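Local coordinates for protein Hydrogenase/urease maturation factor HypB (Helicobacter pylori, PDB 4LPS) that binds and slowly hydrolyses GTP, coordinates nickel or zinc, and is needed for nickel insertion into [NiFe] hydrogenase and for urease maturation, at residues A[47-59]-A[148-161]. Sequence-based numbering, arbitrary orientation.
Sequences YVLNFMSSPGSGK and LGAAMNIVLLSVPE. With GDP (guanosine-5'-diphosphate), chain D; PO4 (phosphate ion), chain E.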
loop_
_atom_site.group_PDB
_atom_site.type_symbol
_atom_site.label_atom_id
_atom_site.label_comp_id
_atom_site.label_asym_id
_atom_site.label_seq_id
_atom_site.Cartn_x
_atom_site.Cartn_y
_atom_site.Cartn_z
ATOM N N TYR A 47 -1.723 -8.808 9.451
ATOM C CA TYR A 47 -1.923 -8.869 8.010
ATOM C C TYR A 47 -1.276 -7.633 7.399
ATOM O O TYR A 47 -1.696 -6.507 7.663
ATOM C CB TYR A 47 -3.408 -8.946 7.650
ATOM C CG TYR A 47 -3.666 -9.453 6.247
ATOM C CD1 TYR A 47 -3.549 -10.803 5.948
ATOM C CD2 TYR A 47 -4.025 -8.584 5.224
ATOM C CE1 TYR A 47 -3.782 -11.276 4.672
ATOM C CE2 TYR A 47 -4.257 -9.050 3.940
ATOM C CZ TYR A 47 -4.133 -10.396 3.672
ATOM O OH TYR A 47 -4.364 -10.865 2.398
ATOM N N VAL A 48 -0.236 -7.845 6.601
ATOM C CA VAL A 48 0.609 -6.744 6.160
ATOM C C VAL A 48 0.330 -6.318 4.720
ATOM O O VAL A 48 0.295 -7.144 3.806
ATOM C CB VAL A 48 2.096 -7.110 6.308
ATOM C CG1 VAL A 48 2.981 -5.958 5.877
ATOM C CG2 VAL A 48 2.385 -7.486 7.748
ATOM N N LEU A 49 0.120 -5.016 4.538
ATOM C CA LEU A 49 -0.163 -4.445 3.225
ATOM C C LEU A 49 0.955 -3.501 2.801
ATOM O O LEU A 49 1.478 -2.734 3.615
ATOM C CB LEU A 49 -1.505 -3.704 3.229
ATOM C CG LEU A 49 -2.712 -4.453 3.797
ATOM C CD1 LEU A 49 -3.928 -3.547 3.864
ATOM C CD2 LEU A 49 -3.016 -5.680 2.953
ATOM N N ASN A 50 1.338 -3.592 1.531
ATOM C CA ASN A 50 2.358 -2.721 0.960
ATOM C C ASN A 50 1.770 -1.869 -0.161
ATOM O O ASN A 50 1.459 -2.378 -1.240
ATOM C CB ASN A 50 3.537 -3.558 0.448
ATOM C CG ASN A 50 4.551 -2.738 -0.319
ATOM O OD1 ASN A 50 4.808 -1.580 0.008
ATOM N ND2 ASN A 50 5.139 -3.342 -1.347
ATOM N N PHE A 51 1.601 -0.577 0.105
ATOM C CA PHE A 51 1.005 0.331 -0.873
ATOM C C PHE A 51 2.063 1.061 -1.692
ATOM O O PHE A 51 2.938 1.731 -1.143
ATOM C CB PHE A 51 0.089 1.337 -0.177
ATOM C CG PHE A 51 -1.222 0.754 0.259
ATOM C CD1 PHE A 51 -2.277 0.633 -0.638
ATOM C CD2 PHE A 51 -1.403 0.322 1.564
ATOM C CE1 PHE A 51 -3.491 0.090 -0.237
ATOM C CE2 PHE A 51 -2.613 -0.220 1.973
ATOM C CZ PHE A 51 -3.658 -0.335 1.072
ATOM N N MET A 52 1.967 0.930 -3.011
ATOM C CA MET A 52 2.912 1.554 -3.921
ATOM C C MET A 52 2.190 2.426 -4.937
ATOM O O MET A 52 1.079 2.107 -5.358
ATOM C CB MET A 52 3.738 0.477 -4.621
ATOM C CG MET A 52 4.711 -0.233 -3.693
ATOM S SD MET A 52 5.450 -1.683 -4.458
ATOM C CE MET A 52 3.990 -2.691 -4.715
ATOM N N SER A 53 2.813 3.544 -5.299
ATOM C CA SER A 53 2.256 4.451 -6.296
ATOM C C SER A 53 3.284 5.505 -6.669
ATOM O O SER A 53 4.367 5.555 -6.089
ATOM C CB SER A 53 0.989 5.130 -5.773
ATOM O OG SER A 53 1.320 6.209 -4.917
ATOM N N SER A 54 2.930 6.358 -7.624
ATOM C CA SER A 54 3.697 7.566 -7.889
ATOM C C SER A 54 3.577 8.498 -6.692
ATOM O O SER A 54 2.660 8.349 -5.881
ATOM C CB SER A 54 3.198 8.271 -9.152
ATOM O OG SER A 54 3.187 7.404 -10.268
ATOM N N PRO A 55 4.516 9.446 -6.552
ATOM C CA PRO A 55 4.286 10.495 -5.554
ATOM C C PRO A 55 2.951 11.206 -5.790
ATOM O O PRO A 55 2.649 11.573 -6.930
ATOM C CB PRO A 55 5.464 11.453 -5.768
ATOM C CG PRO A 55 6.527 10.609 -6.409
ATOM C CD PRO A 55 5.791 9.627 -7.269
ATOM N N GLY A 56 2.161 11.379 -4.734
ATOM C CA GLY A 56 0.927 12.142 -4.825
ATOM C C GLY A 56 -0.309 11.440 -5.361
ATOM O O GLY A 56 -1.312 12.094 -5.639
ATOM N N SER A 57 -0.258 10.119 -5.506
ATOM C CA SER A 57 -1.423 9.373 -5.982
ATOM C C SER A 57 -2.563 9.311 -4.957
ATOM O O SER A 57 -3.690 8.965 -5.311
ATOM C CB SER A 57 -1.016 7.956 -6.390
ATOM O OG SER A 57 -0.159 7.985 -7.519
ATOM N N GLY A 58 -2.280 9.648 -3.701
ATOM C CA GLY A 58 -3.309 9.654 -2.674
ATOM C C GLY A 58 -3.190 8.617 -1.568
ATOM O O GLY A 58 -4.181 8.315 -0.904
ATOM N N LYS A 59 -1.993 8.069 -1.368
ATOM C CA LYS A 59 -1.767 7.044 -0.344
ATOM C C LYS A 59 -2.063 7.505 1.087
ATOM O O LYS A 59 -2.825 6.857 1.807
ATOM C CB LYS A 59 -0.325 6.528 -0.416
ATOM C CG LYS A 59 0.035 5.857 -1.730
ATOM C CD LYS A 59 1.423 5.231 -1.670
ATOM C CE LYS A 59 2.518 6.283 -1.553
ATOM N NZ LYS A 59 2.381 7.368 -2.569
ATOM N N LEU A 148 8.749 -7.120 0.596
ATOM C CA LEU A 148 8.790 -6.649 1.978
ATOM C C LEU A 148 8.095 -7.640 2.906
ATOM O O LEU A 148 7.872 -7.354 4.084
ATOM C CB LEU A 148 8.147 -5.263 2.093
ATOM C CG LEU A 148 8.780 -4.159 1.237
ATOM C CD1 LEU A 148 8.000 -2.858 1.348
ATOM C CD2 LEU A 148 10.237 -3.953 1.623
ATOM N N GLY A 149 7.767 -8.812 2.370
ATOM C CA GLY A 149 7.081 -9.834 3.138
ATOM C C GLY A 149 5.591 -9.596 3.292
ATOM O O GLY A 149 4.941 -10.241 4.112
ATOM N N ALA A 150 5.044 -8.678 2.503
ATOM C CA ALA A 150 3.636 -8.309 2.623
ATOM C C ALA A 150 2.703 -9.428 2.177
ATOM O O ALA A 150 3.047 -10.238 1.310
ATOM C CB ALA A 150 3.350 -7.048 1.822
ATOM N N ALA A 151 1.519 -9.470 2.784
ATOM C CA ALA A 151 0.452 -10.363 2.344
ATOM C C ALA A 151 -0.144 -9.859 1.033
ATOM O O ALA A 151 -0.488 -10.643 0.146
ATOM C CB ALA A 151 -0.620 -10.482 3.413
ATOM N N MET A 152 -0.264 -8.541 0.922
ATOM C CA MET A 152 -0.748 -7.924 -0.304
ATOM C C MET A 152 0.102 -6.727 -0.686
ATOM O O MET A 152 0.500 -5.924 0.163
ATOM C CB MET A 152 -2.212 -7.482 -0.176
ATOM C CG MET A 152 -3.198 -8.576 0.200
ATOM S SD MET A 152 -4.908 -7.999 0.083
ATOM C CE MET A 152 -5.140 -8.028 -1.695
ATOM N N ASN A 153 0.376 -6.626 -1.980
ATOM C CA ASN A 153 1.000 -5.446 -2.547
ATOM C C ASN A 153 -0.020 -4.750 -3.433
ATOM O O ASN A 153 -0.481 -5.307 -4.429
ATOM C CB ASN A 153 2.257 -5.823 -3.330
ATOM C CG ASN A 153 3.238 -6.621 -2.498
ATOM O OD1 ASN A 153 4.010 -6.060 -1.718
ATOM N ND2 ASN A 153 3.207 -7.939 -2.651
ATOM N N ILE A 154 -0.390 -3.536 -3.049
ATOM C CA ILE A 154 -1.466 -2.826 -3.722
ATOM C C ILE A 154 -0.962 -1.530 -4.352
ATOM O O ILE A 154 -0.256 -0.746 -3.714
ATOM C CB ILE A 154 -2.618 -2.540 -2.745
ATOM C CG1 ILE A 154 -3.165 -3.867 -2.205
ATOM C CG2 ILE A 154 -3.718 -1.742 -3.430
ATOM C CD1 ILE A 154 -4.073 -3.731 -0.995
ATOM N N VAL A 155 -1.320 -1.329 -5.617
ATOM C CA VAL A 155 -0.837 -0.192 -6.389
ATOM C C VAL A 155 -1.944 0.823 -6.683
ATOM O O VAL A 155 -3.019 0.462 -7.163
ATOM C CB VAL A 155 -0.214 -0.652 -7.722
ATOM C CG1 VAL A 155 0.292 0.541 -8.513
ATOM C CG2 VAL A 155 0.924 -1.633 -7.463
ATOM N N LEU A 156 -1.678 2.091 -6.381
ATOM C CA LEU A 156 -2.592 3.167 -6.746
ATOM C C LEU A 156 -2.185 3.797 -8.067
ATOM O O LEU A 156 -1.008 4.076 -8.301
ATOM C CB LEU A 156 -2.651 4.250 -5.662
ATOM C CG LEU A 156 -3.426 3.994 -4.367
ATOM C CD1 LEU A 156 -2.718 3.005 -3.450
ATOM C CD2 LEU A 156 -3.665 5.311 -3.643
ATOM N N LEU A 157 -3.163 3.982 -8.944
ATOM C CA LEU A 157 -2.985 4.802 -10.134
ATOM C C LEU A 157 -4.008 5.924 -10.073
ATOM O O LEU A 157 -5.213 5.673 -10.137
ATOM C CB LEU A 157 -3.157 3.977 -11.414
ATOM C CG LEU A 157 -3.201 4.774 -12.721
ATOM C CD1 LEU A 157 -1.930 5.588 -12.897
ATOM C CD2 LEU A 157 -3.426 3.862 -13.923
ATOM N N SER A 158 -3.537 7.160 -9.938
ATOM C CA SER A 158 -4.453 8.280 -9.801
ATOM C C SER A 158 -4.877 8.767 -11.174
ATOM O O SER A 158 -4.104 8.700 -12.133
ATOM C CB SER A 158 -3.825 9.417 -8.990
ATOM O OG SER A 158 -3.035 10.264 -9.797
ATOM N N VAL A 159 -6.129 9.210 -11.267
ATOM C CA VAL A 159 -6.700 9.679 -12.524
ATOM C C VAL A 159 -5.838 10.748 -13.213
ATOM O O VAL A 159 -5.606 10.654 -14.420
ATOM C CB VAL A 159 -8.142 10.218 -12.313
ATOM C CG1 VAL A 159 -8.578 11.097 -13.473
ATOM C CG2 VAL A 159 -9.114 9.065 -12.141
ATOM N N PRO A 160 -5.352 11.761 -12.466
ATOM C CA PRO A 160 -4.536 12.776 -13.148
ATOM C C PRO A 160 -3.236 12.261 -13.775
ATOM O O PRO A 160 -2.690 12.961 -14.629
ATOM C CB PRO A 160 -4.224 13.782 -12.033
ATOM C CG PRO A 160 -5.321 13.605 -11.044
ATOM C CD PRO A 160 -5.611 12.140 -11.061
ATOM N N GLU A 161 -2.745 11.092 -13.364
ATOM C CA GLU A 161 -1.503 10.554 -13.927
ATOM C C GLU A 161 -1.663 10.105 -15.379
ATOM O O GLU A 161 -0.695 10.093 -16.138
ATOM C CB GLU A 161 -0.989 9.375 -13.094
ATOM C CG GLU A 161 -0.580 9.727 -11.672
ATOM C CD GLU A 161 -0.296 8.504 -10.822
ATOM O OE1 GLU A 161 0.440 7.606 -11.288
ATOM O OE2 GLU A 161 -0.813 8.438 -9.687
HETATM P PB GDP D . 0.458 10.570 -1.479
HETATM O O1B GDP D . 1.621 11.500 -1.716
HETATM O O2B GDP D . 0.468 10.061 -0.060
HETATM O O3B GDP D . 0.541 9.379 -2.401
HETATM O O3A GDP D . -0.915 11.343 -1.785
HETATM P PA GDP D . -1.515 12.494 -0.829
HETATM O O1A GDP D . -2.396 11.880 0.228
HETATM O O2A GDP D . -0.432 13.342 -0.213
HETATM O "O5'" GDP D . -2.425 13.327 -1.847
HETATM C "C5'" GDP D . -1.843 14.297 -2.715
HETATM C "C4'" GDP D . -2.922 15.288 -3.125
HETATM O "O4'" GDP D . -4.019 14.587 -3.714
HETATM C "C3'" GDP D . -3.475 16.014 -1.913
HETATM O "O3'" GDP D . -3.685 17.381 -2.280
HETATM C "C2'" GDP D . -4.818 15.374 -1.645
HETATM O "O2'" GDP D . -5.736 16.332 -1.122
HETATM C "C1'" GDP D . -5.231 14.931 -3.036
HETATM N N9 GDP D . -6.130 13.756 -3.028
HETATM C C8 GDP D . -5.971 12.589 -2.375
HETATM N N7 GDP D . -7.002 11.749 -2.644
HETATM C C5 GDP D . -7.834 12.380 -3.498
HETATM C C6 GDP D . -9.108 12.076 -4.193
HETATM O O6 GDP D . -9.678 10.977 -4.037
HETATM N N1 GDP D . -9.631 13.011 -4.996
HETATM C C2 GDP D . -9.037 14.206 -5.182
HETATM N N2 GDP D . -9.617 15.111 -6.005
HETATM N N3 GDP D . -7.873 14.551 -4.581
HETATM C C4 GDP D . -7.244 13.696 -3.749
HETATM P P PO4 E . 4.638 10.006 -1.385
HETATM O O1 PO4 E . 5.637 9.019 -0.836
HETATM O O2 PO4 E . 3.681 10.391 -0.287
HETATM O O3 PO4 E . 5.363 11.233 -1.876
HETATM O O4 PO4 E . 3.883 9.372 -2.522
HETATM O O HOH W 1 0.792 5.794 -9.521
HETATM O O HOH W 2 0.602 11.348 -8.661
#
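Tyr-47 lays one face of its ring over Ala-151, whose CB sits 3.7 Å from the ring centroid in a CH-pi contact. The SD of Met-152 stands at the ring edge, a Met-aromatic contact, and the hydroxyl bonds to the carbonyl of Tyr-236. This lies at the start of the parallel pairing of strands 47-52 and 152-158, central neighbours in the seven-stranded sheet of this P-loop GTPase. The bridges run from Leu-49/Met-152 to Met-52/Val-155.

Val-48 O accepts from both Ala-151 N and Met-152 N. Asn-50 N then bonds to Met-152 O, Ile-154 N to Asn-50 O, Met-52 N to Ile-154 O and Leu-156 N to Met-52 O. Leu-49 and Phe-51 share a face with Met-152 and Ile-154, and helix 218-234 covers Leu-49 and Met-152. Asn-50 is on the other face. Its ND2 gives a nearly straight bond to Asn-153 OD1 (3.0 Å, 165°), in plane on a lone pair, with the two amides almost perpendicular. Asn-136 holds Asn-50 OD1. Phe-51 CD1 meets Leu-156 CD1 at 3.7 Å, while CE1 touches Ile-154 CG2.

Beyond Ser-53 the P-loop (Walker A) wraps the GDP beta phosphate. Ser-54 OG donates to Glu-161 OE1 (2.9 Å) from above the carboxylate plane. Ser-158 N and OG both hold OE2, fixing the carboxylate against the loop. A water forms a second bridge, accepting from Ser-54 N and donating to Leu-156 O and Glu-161 OE1. Gly-58 N and Lys-59 N both bond to GDP O3B. Leu-156 CD2 packs against the Gly-58/Lys-59 backbone, 3.9 Å from Lys-59 N. Lys-59 bends at chi3 and chi4, and its NZ donates to Ser-53 OG, O4 of a phosphate ion, probably from the crystallisation liquor, and GDP O3B at 2.7 Å.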